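Local coordinates for type II secretion system protein H (Vibrio cholerae, PDB 4DQ9) that forms part of the pseudopilus tip complex that is critical for recognising and binding substrates, such as proteases and toxins, of type II secretion, at residues 4-9 with 130-135; 35-40 with 71-76. All coordinates share one frame; numbering follows the deposited sequence.

Contact 1 of 2, residues 4-9 with 130-135; sequences DEAKIS and IFPKGQ
The flat groups met here are peptide groups, each touched on one face by an aliphatic side chain. The delta methyl of Ile130 lies over a face of the Ser9 carbonyl, with Ile130 CD1 3.6 Å from Ser9 O and equally close to its carbonyl carbon. In the other direction, Ala6 CB sits over the helix-facing side of the peptide that follows Ile130, beyond its oxygen end, with Ala6 CB 3.8 Å from Ile130 O. The Pro132 ring presents a corner, its CD being 4.5 Å from Ala6 CB. The Phe131 ring turns to the other side of the strand, where it packs on Gln72, Pro137 and Gln140, and only its backbone faces the helix. Both branches of Ile130 meet Ser9: with CG1 beside the backbone N and CG2 opposite it (chi1 -61°), CG2 comes within 3.8 Å of Ser9 CB and CD1 lies over the carbonyl. Ala6 and Ser9, three residues apart, put their CB atoms on the same flank of helix 2-27, and their small size lets the helix axis run 7.4 Å from strand 130-132, nearly antiparallel at 169°. Leu71 of the adjacent strand also touches both Ala6 and Ser9, and Leu67 touches Ser9 and Ile130. A type II turn starting at Pro132 then carries the chain away from the helix. No hydrogen bond joins residues 4-9 to 130-135. At this point the helix and strand meet through van der Waals contact of methyl and methylene groups with each other and with backbone carbonyls, while Ile130 is paired through its backbone to Trp141 within the sheet.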
ATOM      1  N   ASP A   4     -12.280  28.010  15.297  1.00 22.11           N
ATOM      2  CA  ASP A   4     -13.149  28.095  14.126  1.00 22.04           C
ATOM      3  C   ASP A   4     -12.407  27.405  12.967  1.00 19.72           C
ATOM      4  O   ASP A   4     -13.000  26.670  12.190  1.00 21.12           O
ATOM      5  CB  ASP A   4     -13.401  29.578  13.826  1.00 24.81           C
ATOM      6  CG  ASP A   4     -14.211  30.243  14.912  1.00 26.86           C
ATOM      7  OD1 ASP A   4     -15.220  29.602  15.364  1.00 33.77           O
ATOM      8  OD2 ASP A   4     -13.855  31.368  15.345  1.00 31.50           O
ATOM      9  N   GLU A   5     -11.095  27.625  12.911  1.00 20.65           N
ATOM     10  CA  GLU A   5     -10.240  26.980  11.939  1.00 18.16           C
ATOM     11  C   GLU A   5     -10.246  25.494  12.038  1.00 18.36           C
ATOM     12  O   GLU A   5     -10.181  24.786  11.004  1.00 17.52           O
ATOM     13  CB  GLU A   5      -8.808  27.565  11.973  1.00 18.40           C
ATOM     14  CG  GLU A   5      -8.706  28.994  11.558  1.00 22.33           C
ATOM     15  CD  GLU A   5      -7.321  29.633  11.822  1.00 33.71           C
ATOM     16  OE1 GLU A   5      -6.410  28.908  12.247  1.00 37.19           O
ATOM     17  OE2 GLU A   5      -7.154  30.865  11.536  1.00 40.99           O
ATOM     18  N   ALA A   6     -10.238  24.979  13.267  1.00 17.70           N
ATOM     19  CA  ALA A   6     -10.221  23.524  13.471  1.00 15.82           C
ATOM     20  C   ALA A   6     -11.479  22.884  12.880  1.00 15.97           C
ATOM     21  O   ALA A   6     -11.443  21.835  12.230  1.00 15.58           O
ATOM     22  CB  ALA A   6     -10.129  23.213  14.979  1.00 16.10           C
ATOM     23  N   LYS A   7     -12.637  23.480  13.110  1.00 17.59           N
ATOM     24  CA  LYS A   7     -13.889  23.013  12.546  1.00 16.01           C
ATOM     25  C   LYS A   7     -13.822  22.937  10.993  1.00 17.31           C
ATOM     26  O   LYS A   7     -14.189  21.996  10.376  1.00 17.84           O
ATOM     27  CB  LYS A   7     -15.032  23.909  12.928  1.00 17.12           C
ATOM     28  CG  LYS A   7     -16.370  23.441  12.377  1.00 18.70           C
ATOM     29  CD  LYS A   7     -17.534  24.191  13.007  1.00 25.03           C
ATOM     30  CE  LYS A   7     -18.814  23.808  12.264  1.00 27.88           C
ATOM     31  NZ  LYS A   7     -19.961  24.553  12.826  1.00 30.51           N
ATOM     32  N   ILE A   8     -13.392  24.026  10.406  1.00 15.75           N
ATOM     33  CA  ILE A   8     -13.333  24.183   8.952  1.00 15.69           C
ATOM     34  C   ILE A   8     -12.394  23.113   8.421  1.00 15.65           C
ATOM     35  O   ILE A   8     -12.688  22.509   7.310  1.00 15.87           O
ATOM     36  CB  ILE A   8     -12.810  25.591   8.600  1.00 17.50           C
ATOM     37  CG1 ILE A   8     -13.892  26.609   8.882  1.00 21.77           C
ATOM     38  CG2 ILE A   8     -12.340  25.636   7.131  1.00 16.71           C
ATOM     39  CD1 ILE A   8     -13.443  28.055   8.640  1.00 28.16           C
ATOM     40  N   SER A   9     -11.267  22.902   9.123  1.00 14.96           N
ATOM     41  CA  SER A   9     -10.274  21.879   8.680  1.00 15.00           C
ATOM     42  C   SER A   9     -10.844  20.481   8.826  1.00 13.27           C
ATOM     43  O   SER A   9     -10.606  19.633   7.888  1.00 15.04           O
ATOM     44  CB  SER A   9      -8.977  21.967   9.436  1.00 14.77           C
ATOM     45  OG  SER A   9      -8.303  23.118   9.114  1.00 21.35           O
ATOM     46  N   ILE A 130      -8.379  17.176  14.847  1.00 13.74           N
ATOM     47  CA  ILE A 130      -7.769  18.493  14.438  1.00 14.67           C
ATOM     48  C   ILE A 130      -8.131  19.454  15.538  1.00 15.16           C
ATOM     49  O   ILE A 130      -9.288  19.611  15.872  1.00 17.63           O
ATOM     50  CB  ILE A 130      -8.230  18.990  13.073  1.00 14.78           C
ATOM     51  CG1 ILE A 130      -7.862  18.000  11.901  1.00 15.09           C
ATOM     52  CG2 ILE A 130      -7.638  20.461  12.670  1.00 15.28           C
ATOM     53  CD1 ILE A 130      -8.545  18.234  10.540  1.00 16.16           C
ATOM     54  N   PHE A 131      -7.160  20.151  16.003  1.00 14.49           N
ATOM     55  CA  PHE A 131      -7.288  20.907  17.221  1.00 16.01           C
ATOM     56  C   PHE A 131      -6.218  21.971  17.418  1.00 16.85           C
ATOM     57  O   PHE A 131      -5.159  21.918  16.869  1.00 14.98           O
ATOM     58  CB  PHE A 131      -7.290  20.000  18.426  1.00 17.40           C
ATOM     59  CG  PHE A 131      -6.113  19.067  18.457  1.00 15.85           C
ATOM     60  CD1 PHE A 131      -6.137  17.892  17.736  1.00 17.50           C
ATOM     61  CD2 PHE A 131      -4.935  19.378  19.145  1.00 17.48           C
ATOM     62  CE1 PHE A 131      -5.104  16.999  17.751  1.00 15.85           C
ATOM     63  CE2 PHE A 131      -3.843  18.489  19.166  1.00 23.04           C
ATOM     64  CZ  PHE A 131      -3.881  17.318  18.429  1.00 21.07           C
ATOM     65  N   PRO A 132      -6.535  22.982  18.226  1.00 17.80           N
ATOM     66  CA  PRO A 132      -5.598  24.055  18.380  1.00 18.69           C
ATOM     67  C   PRO A 132      -4.334  23.570  19.129  1.00 16.60           C
ATOM     68  O   PRO A 132      -4.361  22.760  20.132  1.00 19.06           O
ATOM     69  CB  PRO A 132      -6.338  25.055  19.267  1.00 18.71           C
ATOM     70  CG  PRO A 132      -7.726  24.803  18.952  1.00 18.64           C
ATOM     71  CD  PRO A 132      -7.834  23.325  18.808  1.00 20.71           C
ATOM     72  N   LYS A 133      -3.215  24.157  18.699  1.00 18.40           N
ATOM     73  CA  LYS A 133      -1.883  23.946  19.409  1.00 19.35           C
ATOM     74  C   LYS A 133      -2.042  24.285  20.892  1.00 19.91           C
ATOM     75  O   LYS A 133      -2.639  25.273  21.215  1.00 20.75           O
ATOM     76  CB  LYS A 133      -0.737  24.716  18.762  1.00 21.81           C
ATOM     77  CG  LYS A 133       0.622  24.442  19.265  1.00 25.72           C
ATOM     78  CD  LYS A 133       1.704  25.289  18.510  1.00 32.29           C
ATOM     79  CE  LYS A 133       1.640  25.223  17.036  1.00 36.86           C
ATOM     80  NZ  LYS A 133       2.483  26.314  16.439  1.00 39.38           N
ATOM     81  N   GLY A 134      -1.565  23.409  21.778  1.00 19.52           N
ATOM     82  CA  GLY A 134      -1.653  23.623  23.273  1.00 22.08           C
ATOM     83  C   GLY A 134      -2.652  22.655  23.878  1.00 21.01           C
ATOM     84  O   GLY A 134      -2.672  22.410  25.097  1.00 21.07           O
ATOM     85  N   GLN A 135      -3.448  22.035  23.043  1.00 21.09           N
ATOM     86  CA  GLN A 135      -4.492  21.098  23.487  1.00 20.36           C
ATOM     87  C   GLN A 135      -4.102  19.628  23.116  1.00 22.06           C
ATOM     88  O   GLN A 135      -3.244  19.376  22.256  1.00 22.11           O
ATOM     89  CB  GLN A 135      -5.774  21.464  22.825  1.00 20.30           C
ATOM     90  CG  GLN A 135      -6.328  22.761  23.404  1.00 23.87           C
ATOM     91  CD  GLN A 135      -7.594  23.254  22.748  1.00 30.12           C
ATOM     92  OE1 GLN A 135      -8.446  22.464  22.407  1.00 30.15           O
ATOM     93  NE2 GLN A 135      -7.705  24.580  22.535  1.00 31.11           N
TER

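Contact 2 of 2, residues 35-40 with 71-76; sequences IDVDTR and LQLDFE. With NA (sodium ion), chain C.
Where the connection between strands 31-36 and 41-48 passes over edge strand 71-77, Ile35 near the end of strand 31-36, and Val37 and Arg40 from the loop after it, meet Leu71, Leu73 and Phe75 of strand 71-77. Ile35 CD1 stands over one face of the Phe75 ring, 3.9 Å from its centroid and 24° off the normal, displaced toward the rim: a CH-pi contact. Val37 CG1 instead meets the ring at its edge, close to its plane, 3.7 Å from Phe75 CD1. Leu73 packs beside them, its CD1 lying 3.7 Å from Ile35 CG2 and near the CA of Val37. Further along, polar atoms take over. A water donates to Val37 O and accepts from Leu73 N at 3.0 Å, joining two backbones that are not directly paired. Arg40, in a left-handed backbone conformation, sends its side chain along the strand; a bend at chi3 (-59°) brings the guanidinium obliquely to Leu71 O, where NH1 makes a weak hydrogen bond of 3.4 Å. That same NH1 also has a weak bond to Leu67 O. Asp36 points its CB the other way, and its OD2 binds a sodium ion at 2.7 Å, with Thr43 as the other protein ligand. Within the strand, Asp74 OD1 accepts from Phe75 N at 2.8 Å and also from Lys84 N. Ile35, with the loop after it, packs on an edge strand of the second antiparallel sheet, with a water bridge and a weak arginine bond at the polar end, as is consistent with the two-sheet globular domain of the GspH family.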
ATOM      1  N   ILE A  35      -1.361  10.429   6.331  1.00 16.18           N
ATOM      2  CA  ILE A  35      -1.331  11.451   7.313  1.00 16.59           C
ATOM      3  C   ILE A  35       0.123  11.622   7.806  1.00 18.53           C
ATOM      4  O   ILE A  35       0.762  10.649   8.207  1.00 18.48           O
ATOM      5  CB  ILE A  35      -2.204  10.954   8.495  1.00 16.17           C
ATOM      6  CG1 ILE A  35      -3.614  10.527   8.040  1.00 16.23           C
ATOM      7  CG2 ILE A  35      -2.260  12.063   9.607  1.00 17.81           C
ATOM      8  CD1 ILE A  35      -4.451   9.737   9.107  1.00 22.67           C
ATOM      9  N   ASP A  36       0.637  12.852   7.808  1.00 16.81           N
ATOM     10  CA  ASP A  36       1.994  13.187   8.271  1.00 19.60           C
ATOM     11  C   ASP A  36       1.821  14.128   9.455  1.00 17.34           C
ATOM     12  O   ASP A  36       1.582  15.293   9.318  1.00 16.26           O
ATOM     13  CB  ASP A  36       2.787  13.777   7.160  1.00 20.37           C
ATOM     14  CG  ASP A  36       3.059  12.762   5.932  1.00 27.12           C
ATOM     15  OD1 ASP A  36       3.424  11.547   6.154  1.00 32.40           O
ATOM     16  OD2 ASP A  36       3.129  13.205   4.694  1.00 28.48           O
ATOM     17  N   VAL A  37       1.855  13.568  10.651  1.00 17.03           N
ATOM     18  CA  VAL A  37       1.521  14.332  11.862  1.00 16.59           C
ATOM     19  C   VAL A  37       2.575  15.369  12.102  1.00 19.64           C
ATOM     20  O   VAL A  37       2.288  16.411  12.604  1.00 19.59           O
ATOM     21  CB  VAL A  37       1.333  13.397  13.089  1.00 17.85           C
ATOM     22  CG1 VAL A  37       0.124  12.526  12.949  1.00 18.59           C
ATOM     23  CG2 VAL A  37       2.535  12.483  13.510  1.00 19.81           C
ATOM     24  N   ASP A  38       3.834  15.074  11.733  1.00 20.27           N
ATOM     25  CA  ASP A  38       4.872  16.058  12.044  1.00 22.24           C
ATOM     26  C   ASP A  38       4.828  17.314  11.205  1.00 23.15           C
ATOM     27  O   ASP A  38       5.218  18.352  11.709  1.00 25.73           O
ATOM     28  CB  ASP A  38       6.257  15.383  12.015  1.00 24.53           C
ATOM     29  CG  ASP A  38       6.381  14.273  13.061  1.00 26.88           C
ATOM     30  OD1 ASP A  38       5.607  14.289  14.050  1.00 26.25           O
ATOM     31  OD2 ASP A  38       7.200  13.331  12.880  1.00 32.71           O
ATOM     32  N   THR A  39       4.335  17.256   9.974  1.00 20.40           N
ATOM     33  CA  THR A  39       4.229  18.373   9.069  1.00 19.32           C
ATOM     34  C   THR A  39       2.741  18.840   8.943  1.00 15.60           C
ATOM     35  O   THR A  39       2.504  19.821   8.253  1.00 19.08           O
ATOM     36  CB  THR A  39       4.793  18.001   7.659  1.00 19.85           C
ATOM     37  OG1 THR A  39       4.070  16.827   7.220  1.00 19.07           O
ATOM     38  CG2 THR A  39       6.320  17.771   7.760  1.00 22.09           C
ATOM     39  N   ARG A  40       1.828  18.159   9.605  1.00 17.22           N
ATOM     40  CA  ARG A  40       0.408  18.486   9.646  1.00 14.05           C
ATOM     41  C   ARG A  40      -0.166  18.436   8.211  1.00 16.04           C
ATOM     42  O   ARG A  40      -0.954  19.295   7.841  1.00 17.09           O
ATOM     43  CB  ARG A  40       0.190  19.851  10.309  1.00 17.29           C
ATOM     44  CG  ARG A  40       0.892  19.944  11.717  1.00 23.21           C
ATOM     45  CD  ARG A  40       1.017  21.306  12.361  1.00 27.89           C
ATOM     46  NE  ARG A  40       1.772  22.276  11.544  1.00 32.05           N
ATOM     47  CZ  ARG A  40       1.231  23.277  10.842  1.00 40.32           C
ATOM     48  NH1 ARG A  40      -0.055  23.574  10.949  1.00 42.44           N
ATOM     49  NH2 ARG A  40       1.983  24.054  10.058  1.00 38.81           N
ATOM     50  N   LEU A  71      -2.824  25.103  14.300  1.00 18.94           N
ATOM     51  CA  LEU A  71      -3.521  23.845  14.422  1.00 17.38           C
ATOM     52  C   LEU A  71      -2.572  22.662  14.444  1.00 18.78           C
ATOM     53  O   LEU A  71      -1.465  22.750  13.883  1.00 20.89           O
ATOM     54  CB  LEU A  71      -4.516  23.609  13.248  1.00 17.40           C
ATOM     55  CG  LEU A  71      -5.599  24.629  13.236  1.00 18.45           C
ATOM     56  CD1 LEU A  71      -6.383  24.452  11.959  1.00 20.48           C
ATOM     57  CD2 LEU A  71      -6.529  24.399  14.433  1.00 19.51           C
ATOM     58  N   GLN A  72      -3.031  21.590  15.079  1.00 15.98           N
ATOM     59  CA  GLN A  72      -2.328  20.292  15.168  1.00 17.33           C
ATOM     60  C   GLN A  72      -3.285  19.256  14.598  1.00 16.71           C
ATOM     61  O   GLN A  72      -4.528  19.429  14.645  1.00 16.28           O
ATOM     62  CB  GLN A  72      -2.020  19.874  16.588  1.00 20.23           C
ATOM     63  CG  GLN A  72      -1.142  20.861  17.408  1.00 25.80           C
ATOM     64  CD  GLN A  72       0.253  20.773  17.033  1.00 32.04           C
ATOM     65  OE1 GLN A  72       0.575  20.514  15.875  1.00 39.98           O
ATOM     66  NE2 GLN A  72       1.146  20.967  17.998  1.00 36.29           N
ATOM     67  N   LEU A  73      -2.700  18.158  14.148  1.00 17.17           N
ATOM     68  CA  LEU A  73      -3.528  17.017  13.931  1.00 17.34           C
ATOM     69  C   LEU A  73      -2.913  15.732  14.566  1.00 14.21           C
ATOM     70  O   LEU A  73      -1.706  15.645  14.855  1.00 17.24           O
ATOM     71  CB  LEU A  73      -3.888  16.750  12.539  1.00 18.81           C
ATOM     72  CG  LEU A  73      -2.824  16.605  11.496  1.00 16.36           C
ATOM     73  CD1 LEU A  73      -2.200  15.261  11.506  1.00 19.55           C
ATOM     74  CD2 LEU A  73      -3.488  16.725  10.150  1.00 21.50           C
ATOM     75  N   ASP A  74      -3.775  14.760  14.743  1.00 14.72           N
ATOM     76  CA  ASP A  74      -3.392  13.460  15.289  1.00 16.72           C
ATOM     77  C   ASP A  74      -4.317  12.367  14.833  1.00 16.18           C
ATOM     78  O   ASP A  74      -5.393  12.679  14.282  1.00 15.96           O
ATOM     79  CB  ASP A  74      -3.357  13.550  16.805  1.00 17.96           C
ATOM     80  CG  ASP A  74      -2.400  12.553  17.449  1.00 18.50           C
ATOM     81  OD1 ASP A  74      -1.835  11.609  16.787  1.00 17.01           O
ATOM     82  OD2 ASP A  74      -2.092  12.765  18.691  1.00 20.45           O
ATOM     83  N   PHE A  75      -3.928  11.117  14.962  1.00 16.59           N
ATOM     84  CA  PHE A  75      -4.797  10.069  14.459  1.00 16.29           C
ATOM     85  C   PHE A  75      -4.556   8.766  15.296  1.00 14.94           C
ATOM     86  O   PHE A  75      -3.471   8.591  15.895  1.00 16.98           O
ATOM     87  CB  PHE A  75      -4.695   9.788  12.964  1.00 15.71           C
ATOM     88  CG  PHE A  75      -3.489   9.037  12.507  1.00 16.38           C
ATOM     89  CD1 PHE A  75      -2.235   9.664  12.456  1.00 20.20           C
ATOM     90  CD2 PHE A  75      -3.615   7.730  12.063  1.00 17.15           C
ATOM     91  CE1 PHE A  75      -1.081   9.002  12.028  1.00 24.08           C
ATOM     92  CE2 PHE A  75      -2.460   7.013  11.639  1.00 17.38           C
ATOM     93  CZ  PHE A  75      -1.172   7.662  11.650  1.00 23.06           C
ATOM     94  N   GLU A  76      -5.573   7.927  15.254  1.00 16.75           N
ATOM     95  CA  GLU A  76      -5.619   6.603  15.876  1.00 17.83           C
ATOM     96  C   GLU A  76      -6.060   5.665  14.765  1.00 18.24           C
ATOM     97  O   GLU A  76      -6.936   6.041  13.924  1.00 17.07           O
ATOM     98  CB  GLU A  76      -6.674   6.495  17.005  1.00 20.14           C
ATOM     99  CG  GLU A  76      -6.413   7.220  18.210  1.00 22.23           C
ATOM    100  CD  GLU A  76      -7.592   7.395  19.093  1.00 24.98           C
ATOM    101  OE1 GLU A  76      -8.777   7.481  18.640  1.00 28.77           O
ATOM    102  OE2 GLU A  76      -7.313   7.494  20.290  1.00 27.88           O
TER
HETATM  103 NA    NA C 201       0.565  13.705   3.923  1.00 25.00          NA
HETATM  104  O   HOH W   1       0.174  17.394  14.106  1.00 10.40           O

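In the fold
Contacts 1 and 2 meet at strand 71-77, which pairs with strand 126-132: Phe131 O probably accepts a hydrogen bond from Gln72 N at 2.8 Å, and Leu71 packs on Ser9. Contact 1 thus joins helix 2-27 to one sheet, and contact 2 joins that sheet to the other. Contact 1 is smaller (180 against 419 Å²) and farther from the centre of the chain, about 14 Å between centres against about 8 Å, yet it is the more buried and apolar of the two. Contact 2 is partly buried and mixes an apolar cluster with water, arginine and a sodium ion held by Asp36 and, from strand 41-48, Thr43.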